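Local coordinates for protein malate dehydrogenase (Picrophilus torridus, PDB 4BGV) that probably catalyses the reversible, NAD-dependent oxidation of (S)-malate to oxaloacetate, a step of the tricarboxylic acid cycle, at residues Ala127-Tyr132 with Lys309-Ile314; Ala133-Ser138 with Glu143-Leu148; Phe175-His180 with Glu299-Ser304; Glu262-Lys265 with Val269-Leu272. All blocks are in the same frame, centred on the assembly; numbering follows the deposited sequence.

Contact 1: Ala127-Tyr132 with Lys309-Ile314; sequences ADIMAY and KKNSAI
The helical segments 127-132 and 309-314 run in roughly the same direction, their axes 9.7 Å apart at an angle of 34°, with the CA atoms of I129 and S312 5.9 Å from each other. The contact joins the two halves of the lactate/malate dehydrogenase fold: the first segment belongs to the Rossmann-type NAD-binding half, the second to the long helix 295-321 of the alpha/beta C-terminal half. I129 does most of the apolar work. Its CG1 branch lies anti to the carbonyl carbon (chi1 -43°), which carries CD1 across to the second helix, 3.6 Å from CB of N311 and 3.5 Å from OG of S312. The two side chains I129 and N311 cross nearly at right angles, while the other branch of I129 rests its CG2 3.7 Å from the backbone O of N311. The S312 OG that the methyl touches is hydrogen-bonded to V308 O one turn back in its own helix. N311 packs on I129 through its CB; its amide also accepts a bond to OD1 from K310 NZ, which comes from above the carbonyl plane, and its side chain touches R93. One turn after I129 along the first helix, Y132 extends anti to its backbone nitrogen (chi1 -175°) and brings its ring alongside S312. The hydroxyl of Y132 continues past to D316 OD1, a hydrogen bond one turn further along the C-terminal helix. Near the plane of the ring, at its edge, the backbone O of S312 lies 3.6 Å from Y132 CE2.

Contact 2: Ala133-Ser138 with Glu143-Leu148; sequences AIYKAS and ERIIGL
This contact is the return half of a beta-alpha-beta unit of the Rossmann-type NAD-binding domain, in which strand 119-122 leads through helix 127-138 to strand 145-147. Segment 133-138 of helix 127-138 lies against the strand almost antiparallel to it, at 156°, with the axes 9.6 Å apart. One side chain of the strand carries the whole contact. The extended second torsion of I145 (chi2 167°) places its CD1 methyl at the far end of the chain, against the helix. That methyl settles 3.6 Å from CA of Y135 and 3.7 Å from CB of Y135, pressing on the root of the tyrosine more than on its ring, whose CD1 is 4.1 Å from the same methyl. The side chains of Y135 and I145 cross at about a right angle. I134 supplies a looser neighbour: its CG2 stands 4.3 Å from CD1 of I145. The hydroxyl of S138 borders the methyl at a similar distance but is engaged within its own helix, where it donates to the backbone O of I134 at 2.8 Å. That carbonyl also accepts from the amide N of S138, the two donors reaching it from opposite faces of its plane. OG of S138 is further hydrogen-bonded to the amide N of I140, tying the helix end to the turn that follows. Around the contact, I134 and I145 both touch V122 of the adjacent strand 119-122, the Y135 ring meets that of Y258 on strand 251-259, and F319 of helix 295-321 packs on A133, K136 and A137.

Contact 3: Phe175-His180 with Glu299-Ser304; sequences FVIGGH and EAWKKS
W301 overlaps I177 with the six-membered half of its indole, where CZ3 and CE3 touch the isoleucine's longer branch. The tryptophan rides on helix 295-321 of the alpha/beta C-terminal domain and reaches back to the end of strand 172-178, part of an antiparallel sheet in that domain. With CG anti to its backbone nitrogen (chi1 -176°), the indole is swung off the helix toward the strand. I177 has the rarer placement of CG1 between its backbone N and carbonyl carbon (chi1 61°), and this sends CD1 to within 3.6 Å of W301 CZ3 and 3.7 Å of W301 CE3. Behind it, I177 CG1 is 3.7 Å from W301 CZ3; two successive carbons of the branch thus meet the CZ3-CE3 side of the ring obliquely, the side chains crossing at about a right angle. The indole nitrogen NE1 of W301 is satisfied by a hydrogen bond to the backbone O of Y267, and F293 and Y267 bring further rings against the indole. G178 continues the strand where the tryptophan edge comes closest to the main chain. Its positive phi (83°) belongs to a backbone shape that glycine adopts readily, and the main chain passes close by the indole there. Two residues on stands H180, the probable proton acceptor of the active site, whose ND1 is hydrogen-bonded to D153 OD2. At the edge of the indole, in its plane, the amide N of G178 lies 3.6 Å from W301 CZ3.

Contact 4: Glu262-Lys265 with Val269-Leu272; sequences EHSK and VNNL
S264 is the residue through which the short helix 262-267 meets 269-272. Ahead of it, E262 OE2 and K265 NZ form a salt bridge at 3.3 Å, weak as a hydrogen bond, beside a main-chain bond from the amide N of K265 to the backbone O of E262, and H263 ND1 hydrogen-bonds D290 OD1. At S264 itself, OG stands anti to the carbonyl carbon (chi1 -67°) and has two oxygens within hydrogen-bonding distance: V269 O lies 2.8 Å from this OG, and N270 OD1 is also 2.8 Å from it. One of these oxygens belongs to the main chain of the loop, the other to the side chain of the next residue. This is the helix-to-strand connection of the alpha/beta C-terminal domain: the helix ends, the chain turns, and the loop leads into strand 272-281 of an antiparallel sheet. CA of S264 adds a CH···O contact to V269 O at 3.4 Å, so one carbonyl of the loop is approached by both the hydroxyl and the helix backbone. N270 reaches the serine by standing anti to its own backbone nitrogen (chi1 -172°), its CB 3.6 Å from S264 OG. The V269 side chain turns from the serine to pack on I259 and on V305 of helix 295-321, and S264 touches I259 as well.

How the contacts relate
Contacts 1 and 3 share helix 295-321, with their centres about 15 Å apart, while contacts 1 and 2 share helix 127-138, their centres about 11 Å apart. That second pair touches directly: A127 CB lies 3.3 Å from L148 O. Contact 4 also meets contact 1, where L272 CD2 is 3.6 Å from S312 CB. Along the chain, contacts 2, 3 and 4 all fall inside the loop that contact 1 closes, and contact 4 is nested within contact 3. The probable catalytic site is nearest contact 3, which holds H180; contact 1 approaches it through N311, whose side chain is about 3 Å from that of R93, a probable substrate-binding residue.

Contact 1: Ala127-Tyr132 with Lys309-Ile314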
loop_
_atom_site.group_PDB
_atom_site.type_symbol
_atom_site.label_atom_id
_atom_site.label_comp_id
_atom_site.label_asym_id
_atom_site.label_seq_id
_atom_site.Cartn_x
_atom_site.Cartn_y
_atom_site.Cartn_z
ATOM N N ALA A 127 0.837 -30.762 0.838
ATOM C CA ALA A 127 1.766 -30.096 1.729
ATOM C C ALA A 127 1.742 -30.650 3.149
ATOM O O ALA A 127 2.708 -30.477 3.890
ATOM C CB ALA A 127 1.528 -28.567 1.719
ATOM N N ASP A 128 0.664 -31.319 3.549
ATOM C CA ASP A 128 0.708 -31.924 4.874
ATOM C C ASP A 128 1.753 -33.046 4.891
ATOM O O ASP A 128 2.634 -33.063 5.759
ATOM C CB ASP A 128 -0.661 -32.394 5.370
ATOM C CG ASP A 128 -1.497 -33.041 4.287
ATOM O OD1 ASP A 128 -0.925 -33.472 3.257
ATOM O OD2 ASP A 128 -2.740 -33.120 4.481
ATOM N N ILE A 129 1.701 -33.931 3.900
ATOM C CA ILE A 129 2.691 -35.012 3.809
ATOM C C ILE A 129 4.096 -34.473 3.536
ATOM O O ILE A 129 5.080 -34.983 4.081
ATOM C CB ILE A 129 2.340 -36.063 2.713
ATOM C CG1 ILE A 129 0.855 -36.411 2.759
ATOM C CG2 ILE A 129 3.225 -37.321 2.846
ATOM C CD1 ILE A 129 0.350 -36.867 4.148
ATOM N N MET A 130 4.204 -33.477 2.666
ATOM C CA MET A 130 5.513 -32.912 2.341
ATOM C C MET A 130 6.121 -32.173 3.534
ATOM O O MET A 130 7.337 -32.190 3.706
ATOM C CB MET A 130 5.455 -32.014 1.098
ATOM C CG MET A 130 5.079 -32.767 -0.174
ATOM S SD MET A 130 6.051 -34.259 -0.458
ATOM C CE MET A 130 4.777 -35.401 -0.970
ATOM N N ALA A 131 5.282 -31.541 4.360
ATOM C CA ALA A 131 5.753 -30.961 5.614
ATOM C C ALA A 131 6.261 -32.049 6.558
ATOM O O ALA A 131 7.278 -31.891 7.233
ATOM C CB ALA A 131 4.640 -30.130 6.293
ATOM N N TYR A 132 5.535 -33.160 6.611
ATOM C CA TYR A 132 5.962 -34.311 7.403
ATOM C C TYR A 132 7.327 -34.809 6.931
ATOM O O TYR A 132 8.220 -35.055 7.741
ATOM C CB TYR A 132 4.900 -35.408 7.331
ATOM C CG TYR A 132 5.164 -36.613 8.203
ATOM C CD1 TYR A 132 5.339 -36.486 9.586
ATOM C CD2 TYR A 132 5.234 -37.878 7.649
ATOM C CE1 TYR A 132 5.581 -37.598 10.381
ATOM C CE2 TYR A 132 5.470 -38.989 8.430
ATOM C CZ TYR A 132 5.639 -38.847 9.791
ATOM O OH TYR A 132 5.872 -39.968 10.546
ATOM N N LYS A 309 -3.095 -40.358 7.272
ATOM C CA LYS A 309 -2.440 -41.480 7.928
ATOM C C LYS A 309 -1.806 -42.420 6.899
ATOM O O LYS A 309 -0.692 -42.911 7.089
ATOM C CB LYS A 309 -3.439 -42.281 8.765
ATOM C CG LYS A 309 -3.840 -41.674 10.104
ATOM C CD LYS A 309 -4.689 -42.700 10.848
ATOM C CE LYS A 309 -5.102 -42.253 12.233
ATOM N NZ LYS A 309 -5.914 -43.332 12.878
ATOM N N LYS A 310 -2.537 -42.672 5.819
ATOM C CA LYS A 310 -2.096 -43.597 4.781
ATOM C C LYS A 310 -0.866 -43.053 4.050
ATOM O O LYS A 310 0.122 -43.765 3.844
ATOM C CB LYS A 310 -3.233 -43.846 3.791
ATOM C CG LYS A 310 -2.938 -44.900 2.741
ATOM C CD LYS A 310 -2.656 -44.274 1.389
ATOM C CE LYS A 310 -3.866 -43.519 0.868
ATOM N NZ LYS A 310 -3.540 -42.800 -0.395
ATOM N N ASN A 311 -0.939 -41.795 3.638
ATOM C CA ASN A 311 0.171 -41.175 2.928
ATOM C C ASN A 311 1.386 -40.919 3.822
ATOM O O ASN A 311 2.528 -40.950 3.349
ATOM C CB ASN A 311 -0.279 -39.874 2.256
ATOM C CG ASN A 311 -1.145 -40.120 1.035
ATOM O OD1 ASN A 311 -1.046 -41.164 0.400
ATOM N ND2 ASN A 311 -1.983 -39.145 0.691
ATOM N N SER A 312 1.140 -40.661 5.107
ATOM C CA SER A 312 2.234 -40.440 6.046
ATOM C C SER A 312 2.982 -41.750 6.293
ATOM O O SER A 312 4.200 -41.757 6.497
ATOM C CB SER A 312 1.722 -39.851 7.364
ATOM O OG SER A 312 1.079 -38.598 7.158
ATOM N N ALA A 313 2.243 -42.855 6.275
ATOM C CA ALA A 313 2.838 -44.177 6.434
ATOM C C ALA A 313 3.725 -44.499 5.228
ATOM O O ALA A 313 4.767 -45.146 5.357
ATOM C CB ALA A 313 1.748 -45.227 6.593
ATOM N N ILE A 314 3.294 -44.049 4.055
ATOM C CA ILE A 314 4.099 -44.180 2.843
ATOM C C ILE A 314 5.409 -43.396 2.985
ATOM O O ILE A 314 6.478 -43.884 2.605
ATOM C CB ILE A 314 3.304 -43.729 1.593
ATOM C CG1 ILE A 314 2.162 -44.717 1.323
ATOM C CG2 ILE A 314 4.218 -43.610 0.369
ATOM C CD1 ILE A 314 1.216 -44.281 0.236
#

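Contact 2: Ala133-Ser138 with Glu143-Leu148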
loop_
_atom_site.group_PDB
_atom_site.type_symbol
_atom_site.label_atom_id
_atom_site.label_comp_id
_atom_site.label_asym_id
_atom_site.label_seq_id
_atom_site.Cartn_x
_atom_site.Cartn_y
_atom_site.Cartn_z
ATOM N N ALA A 133 7.512 -34.895 5.617
ATOM C CA ALA A 133 8.806 -35.302 5.074
ATOM C C ALA A 133 9.916 -34.300 5.420
ATOM O O ALA A 133 11.036 -34.693 5.751
ATOM C CB ALA A 133 8.717 -35.502 3.562
ATOM N N ILE A 134 9.609 -33.011 5.326
ATOM C CA ILE A 134 10.596 -31.982 5.666
ATOM C C ILE A 134 11.013 -32.127 7.135
ATOM O O ILE A 134 12.196 -32.004 7.476
ATOM C CB ILE A 134 10.067 -30.560 5.362
ATOM C CG1 ILE A 134 10.035 -30.305 3.845
ATOM C CG2 ILE A 134 10.919 -29.479 6.055
ATOM C CD1 ILE A 134 11.433 -30.203 3.169
ATOM N N TYR A 135 10.034 -32.423 7.988
ATOM C CA TYR A 135 10.263 -32.637 9.405
ATOM C C TYR A 135 11.187 -33.839 9.623
ATOM O O TYR A 135 12.176 -33.749 10.337
ATOM C CB TYR A 135 8.918 -32.865 10.122
ATOM C CG TYR A 135 9.068 -33.311 11.557
ATOM C CD1 TYR A 135 9.875 -32.597 12.439
ATOM C CD2 TYR A 135 8.405 -34.435 12.035
ATOM C CE1 TYR A 135 10.018 -32.993 13.758
ATOM C CE2 TYR A 135 8.537 -34.836 13.362
ATOM C CZ TYR A 135 9.352 -34.107 14.213
ATOM O OH TYR A 135 9.500 -34.481 15.532
ATOM N N LYS A 136 10.872 -34.958 8.985
ATOM C CA LYS A 136 11.694 -36.161 9.132
ATOM C C LYS A 136 13.133 -35.963 8.637
ATOM O O LYS A 136 14.073 -36.517 9.208
ATOM C CB LYS A 136 11.035 -37.354 8.435
ATOM C CG LYS A 136 9.742 -37.808 9.103
ATOM C CD LYS A 136 9.093 -38.939 8.310
ATOM C CE LYS A 136 9.926 -40.217 8.362
ATOM N NZ LYS A 136 9.686 -40.972 9.630
ATOM N N ALA A 137 13.306 -35.163 7.591
ATOM C CA ALA A 137 14.626 -34.992 6.980
ATOM C C ALA A 137 15.474 -33.939 7.688
ATOM O O ALA A 137 16.691 -34.079 7.765
ATOM C CB ALA A 137 14.488 -34.639 5.498
ATOM N N SER A 138 14.835 -32.877 8.170
ATOM C CA SER A 138 15.565 -31.720 8.683
ATOM C C SER A 138 15.814 -31.769 10.190
ATOM O O SER A 138 16.761 -31.165 10.665
ATOM C CB SER A 138 14.841 -30.414 8.344
ATOM O OG SER A 138 13.651 -30.275 9.114
ATOM N N GLU A 143 6.939 -27.485 15.458
ATOM C CA GLU A 143 6.138 -26.264 15.476
ATOM C C GLU A 143 6.687 -25.208 14.501
ATOM O O GLU A 143 6.009 -24.219 14.211
ATOM C CB GLU A 143 6.037 -25.684 16.895
ATOM C CG GLU A 143 7.215 -24.780 17.310
ATOM C CD GLU A 143 8.450 -25.556 17.774
ATOM O OE1 GLU A 143 8.407 -26.804 17.793
ATOM O OE2 GLU A 143 9.469 -24.918 18.134
ATOM N N ARG A 144 7.902 -25.414 13.991
ATOM C CA ARG A 144 8.534 -24.410 13.131
ATOM C C ARG A 144 8.310 -24.708 11.655
ATOM O O ARG A 144 8.853 -24.026 10.781
ATOM C CB ARG A 144 10.035 -24.273 13.448
ATOM C CG ARG A 144 10.252 -23.830 14.890
ATOM C CD ARG A 144 11.682 -24.045 15.383
ATOM N NE ARG A 144 12.604 -23.027 14.894
ATOM C CZ ARG A 144 12.722 -21.804 15.406
ATOM N NH1 ARG A 144 11.951 -21.430 16.418
ATOM N NH2 ARG A 144 13.612 -20.946 14.895
ATOM N N ILE A 145 7.474 -25.711 11.388
ATOM C CA ILE A 145 7.162 -26.119 10.022
ATOM C C ILE A 145 5.651 -26.041 9.807
ATOM O O ILE A 145 4.879 -26.611 10.585
ATOM C CB ILE A 145 7.623 -27.582 9.758
ATOM C CG1 ILE A 145 9.121 -27.732 10.053
ATOM C CG2 ILE A 145 7.330 -27.986 8.330
ATOM C CD1 ILE A 145 9.604 -29.202 10.140
ATOM N N ILE A 146 5.229 -25.322 8.770
ATOM C CA ILE A 146 3.804 -25.297 8.407
ATOM C C ILE A 146 3.614 -25.530 6.907
ATOM O O ILE A 146 4.480 -25.187 6.114
ATOM C CB ILE A 146 3.114 -23.971 8.836
ATOM C CG1 ILE A 146 3.765 -22.762 8.170
ATOM C CG2 ILE A 146 3.184 -23.806 10.357
ATOM C CD1 ILE A 146 3.097 -21.419 8.580
ATOM N N GLY A 147 2.477 -26.118 6.530
ATOM C CA GLY A 147 2.192 -26.420 5.141
ATOM C C GLY A 147 1.050 -25.589 4.565
ATOM O O GLY A 147 0.053 -25.338 5.239
ATOM N N LEU A 148 1.200 -25.151 3.319
ATOM C CA LEU A 148 0.134 -24.426 2.630
ATOM C C LEU A 148 -1.066 -25.339 2.431
ATOM O O LEU A 148 -0.930 -26.441 1.933
ATOM C CB LEU A 148 0.605 -23.935 1.255
ATOM C CG LEU A 148 -0.526 -23.374 0.395
ATOM C CD1 LEU A 148 -1.053 -22.037 0.949
ATOM C CD2 LEU A 148 -0.090 -23.249 -1.086
#

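Contact 3: Phe175-His180 with Glu299-Ser304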
loop_
_atom_site.group_PDB
_atom_site.type_symbol
_atom_site.label_atom_id
_atom_site.label_comp_id
_atom_site.label_asym_id
_atom_site.label_seq_id
_atom_site.Cartn_x
_atom_site.Cartn_y
_atom_site.Cartn_z
ATOM N N PHE A 175 -14.625 -20.920 6.091
ATOM C CA PHE A 175 -13.914 -21.757 7.050
ATOM C C PHE A 175 -13.652 -23.144 6.475
ATOM O O PHE A 175 -14.586 -23.912 6.246
ATOM C CB PHE A 175 -14.741 -21.870 8.340
ATOM C CG PHE A 175 -13.968 -22.401 9.507
ATOM C CD1 PHE A 175 -13.839 -23.757 9.701
ATOM C CD2 PHE A 175 -13.353 -21.541 10.390
ATOM C CE1 PHE A 175 -13.133 -24.259 10.764
ATOM C CE2 PHE A 175 -12.637 -22.036 11.462
ATOM C CZ PHE A 175 -12.527 -23.397 11.645
ATOM N N VAL A 176 -12.382 -23.458 6.240
ATOM C CA VAL A 176 -12.011 -24.796 5.789
ATOM C C VAL A 176 -10.812 -25.344 6.547
ATOM O O VAL A 176 -9.860 -24.619 6.845
ATOM C CB VAL A 176 -11.683 -24.813 4.289
ATOM C CG1 VAL A 176 -12.970 -24.686 3.463
ATOM C CG2 VAL A 176 -10.704 -23.709 3.945
ATOM N N ILE A 177 -10.857 -26.631 6.860
ATOM C CA ILE A 177 -9.695 -27.299 7.433
ATOM C C ILE A 177 -9.394 -28.570 6.629
ATOM O O ILE A 177 -10.076 -28.874 5.646
ATOM C CB ILE A 177 -9.895 -27.632 8.946
ATOM C CG1 ILE A 177 -11.083 -28.576 9.162
ATOM C CG2 ILE A 177 -10.084 -26.349 9.768
ATOM C CD1 ILE A 177 -11.253 -29.004 10.644
ATOM N N GLY A 178 -8.374 -29.314 7.037
ATOM C CA GLY A 178 -8.036 -30.544 6.335
ATOM C C GLY A 178 -7.174 -30.284 5.111
ATOM O O GLY A 178 -6.484 -29.264 5.046
ATOM N N GLY A 179 -7.224 -31.187 4.133
ATOM C CA GLY A 179 -6.438 -31.034 2.912
ATOM C C GLY A 179 -7.200 -30.432 1.740
ATOM O O GLY A 179 -8.126 -29.650 1.946
ATOM N N HIS A 180 -6.807 -30.788 0.514
ATOM C CA HIS A 180 -7.480 -30.311 -0.699
ATOM C C HIS A 180 -8.464 -31.365 -1.200
ATOM O O HIS A 180 -8.454 -32.492 -0.733
ATOM C CB HIS A 180 -6.465 -30.066 -1.820
ATOM C CG HIS A 180 -5.558 -28.895 -1.592
ATOM N ND1 HIS A 180 -5.932 -27.785 -0.862
ATOM C CD2 HIS A 180 -4.293 -28.659 -2.010
ATOM C CE1 HIS A 180 -4.934 -26.922 -0.835
ATOM N NE2 HIS A 180 -3.926 -27.430 -1.520
ATOM N N GLU A 299 -17.510 -36.745 10.404
ATOM C CA GLU A 299 -17.451 -37.786 9.371
ATOM C C GLU A 299 -16.446 -37.418 8.294
ATOM O O GLU A 299 -15.625 -38.217 7.854
ATOM C CB GLU A 299 -18.817 -37.927 8.690
ATOM C CG GLU A 299 -19.909 -38.527 9.538
ATOM C CD GLU A 299 -21.267 -38.524 8.841
ATOM O OE1 GLU A 299 -21.598 -37.531 8.157
ATOM O OE2 GLU A 299 -22.010 -39.513 8.984
ATOM N N ALA A 300 -16.576 -36.181 7.833
ATOM C CA ALA A 300 -15.694 -35.675 6.786
ATOM C C ALA A 300 -14.251 -35.625 7.281
ATOM O O ALA A 300 -13.321 -35.951 6.543
ATOM C CB ALA A 300 -16.147 -34.302 6.327
ATOM N N TRP A 301 -14.065 -35.209 8.532
ATOM C CA TRP A 301 -12.728 -35.161 9.109
ATOM C C TRP A 301 -12.076 -36.542 9.169
ATOM O O TRP A 301 -10.900 -36.698 8.826
ATOM C CB TRP A 301 -12.751 -34.520 10.497
ATOM C CG TRP A 301 -11.374 -34.371 11.099
ATOM C CD1 TRP A 301 -10.843 -35.100 12.121
ATOM C CD2 TRP A 301 -10.361 -33.437 10.702
ATOM N NE1 TRP A 301 -9.561 -34.669 12.396
ATOM C CE2 TRP A 301 -9.240 -33.660 11.528
ATOM C CE3 TRP A 301 -10.286 -32.447 9.718
ATOM C CZ2 TRP A 301 -8.065 -32.923 11.409
ATOM C CZ3 TRP A 301 -9.117 -31.708 9.606
ATOM C CH2 TRP A 301 -8.019 -31.954 10.446
ATOM N N LYS A 302 -12.840 -37.546 9.590
ATOM C CA LYS A 302 -12.291 -38.888 9.741
ATOM C C LYS A 302 -11.768 -39.434 8.414
ATOM O O LYS A 302 -10.750 -40.120 8.375
ATOM C CB LYS A 302 -13.319 -39.828 10.378
ATOM C CG LYS A 302 -13.386 -39.654 11.887
ATOM C CD LYS A 302 -14.482 -40.498 12.524
ATOM C CE LYS A 302 -14.672 -40.095 13.983
ATOM N NZ LYS A 302 -15.662 -40.956 14.688
ATOM N N LYS A 303 -12.450 -39.100 7.326
ATOM C CA LYS A 303 -12.009 -39.514 6.000
ATOM C C LYS A 303 -10.693 -38.837 5.625
ATOM O O LYS A 303 -9.796 -39.468 5.068
ATOM C CB LYS A 303 -13.094 -39.219 4.960
ATOM C CG LYS A 303 -14.227 -40.243 4.962
ATOM C CD LYS A 303 -15.472 -39.764 4.211
ATOM C CE LYS A 303 -15.130 -39.022 2.927
ATOM N NZ LYS A 303 -15.140 -37.541 3.127
ATOM N N SER A 304 -10.587 -37.549 5.938
ATOM C CA SER A 304 -9.361 -36.802 5.678
ATOM C C SER A 304 -8.218 -37.377 6.504
ATOM O O SER A 304 -7.094 -37.537 6.008
ATOM C CB SER A 304 -9.540 -35.316 5.998
ATOM O OG SER A 304 -10.584 -34.740 5.231
#

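Contact 4: Glu262-Lys265 with Val269-Leu272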
loop_
_atom_site.group_PDB
_atom_site.type_symbol
_atom_site.label_atom_id
_atom_site.label_comp_id
_atom_site.label_asym_id
_atom_site.label_seq_id
_atom_site.Cartn_x
_atom_site.Cartn_y
_atom_site.Cartn_z
ATOM N N GLU A 262 -2.372 -32.900 23.701
ATOM C CA GLU A 262 -3.808 -32.784 23.915
ATOM C C GLU A 262 -4.561 -32.564 22.609
ATOM O O GLU A 262 -5.724 -32.933 22.499
ATOM C CB GLU A 262 -4.132 -31.695 24.938
ATOM C CG GLU A 262 -5.329 -32.025 25.823
ATOM C CD GLU A 262 -5.047 -33.124 26.851
ATOM O OE1 GLU A 262 -3.988 -33.788 26.781
ATOM O OE2 GLU A 262 -5.899 -33.323 27.743
ATOM N N HIS A 263 -3.886 -31.986 21.615
ATOM C CA HIS A 263 -4.506 -31.755 20.314
ATOM C C HIS A 263 -4.890 -33.048 19.586
ATOM O O HIS A 263 -5.799 -33.049 18.760
ATOM C CB HIS A 263 -3.593 -30.896 19.430
ATOM C CG HIS A 263 -3.258 -29.571 20.034
ATOM N ND1 HIS A 263 -4.217 -28.617 20.306
ATOM C CD2 HIS A 263 -2.075 -29.040 20.424
ATOM C CE1 HIS A 263 -3.639 -27.554 20.837
ATOM N NE2 HIS A 263 -2.341 -27.788 20.926
ATOM N N SER A 264 -4.202 -34.144 19.899
ATOM C CA SER A 264 -4.504 -35.425 19.266
ATOM C C SER A 264 -5.870 -35.935 19.689
ATOM O O SER A 264 -6.549 -36.629 18.925
ATOM C CB SER A 264 -3.429 -36.467 19.593
ATOM O OG SER A 264 -2.192 -36.097 18.992
ATOM N N LYS A 265 -6.278 -35.595 20.909
ATOM C CA LYS A 265 -7.594 -35.996 21.386
ATOM C C LYS A 265 -8.706 -35.342 20.561
ATOM O O LYS A 265 -9.770 -35.926 20.370
ATOM C CB LYS A 265 -7.745 -35.675 22.878
ATOM C CG LYS A 265 -6.661 -36.333 23.727
ATOM C CD LYS A 265 -6.659 -35.836 25.167
ATOM C CE LYS A 265 -7.699 -36.548 26.014
ATOM N NZ LYS A 265 -7.582 -36.188 27.462
ATOM N N VAL A 269 -5.405 -37.642 15.278
ATOM C CA VAL A 269 -4.139 -38.067 14.698
ATOM C C VAL A 269 -3.056 -37.753 15.694
ATOM O O VAL A 269 -3.197 -36.826 16.506
ATOM C CB VAL A 269 -3.787 -37.324 13.390
ATOM C CG1 VAL A 269 -4.644 -37.807 12.253
ATOM C CG2 VAL A 269 -3.924 -35.804 13.568
ATOM N N ASN A 270 -1.968 -38.508 15.635
ATOM C CA ASN A 270 -0.841 -38.203 16.501
ATOM C C ASN A 270 0.485 -38.248 15.755
ATOM O O ASN A 270 0.761 -39.190 15.003
ATOM C CB ASN A 270 -0.821 -39.143 17.706
ATOM C CG ASN A 270 0.217 -38.746 18.732
ATOM O OD1 ASN A 270 0.157 -37.654 19.309
ATOM N ND2 ASN A 270 1.180 -39.635 18.974
ATOM N N ASN A 271 1.294 -37.224 15.987
ATOM C CA ASN A 271 2.615 -37.096 15.385
ATOM C C ASN A 271 2.593 -37.088 13.863
ATOM O O ASN A 271 3.458 -37.688 13.231
ATOM C CB ASN A 271 3.545 -38.188 15.884
ATOM C CG ASN A 271 3.548 -38.290 17.379
ATOM O OD1 ASN A 271 3.419 -39.381 17.941
ATOM N ND2 ASN A 271 3.663 -37.149 18.041
ATOM N N LEU A 272 1.585 -36.426 13.304
ATOM C CA LEU A 272 1.449 -36.217 11.861
ATOM C C LEU A 272 1.096 -34.756 11.623
ATOM O O LEU A 272 0.674 -34.061 12.554
ATOM C CB LEU A 272 0.324 -37.089 11.297
ATOM C CG LEU A 272 0.525 -38.598 11.374
ATOM C CD1 LEU A 272 -0.576 -39.313 10.632
ATOM C CD2 LEU A 272 1.886 -38.942 10.802
#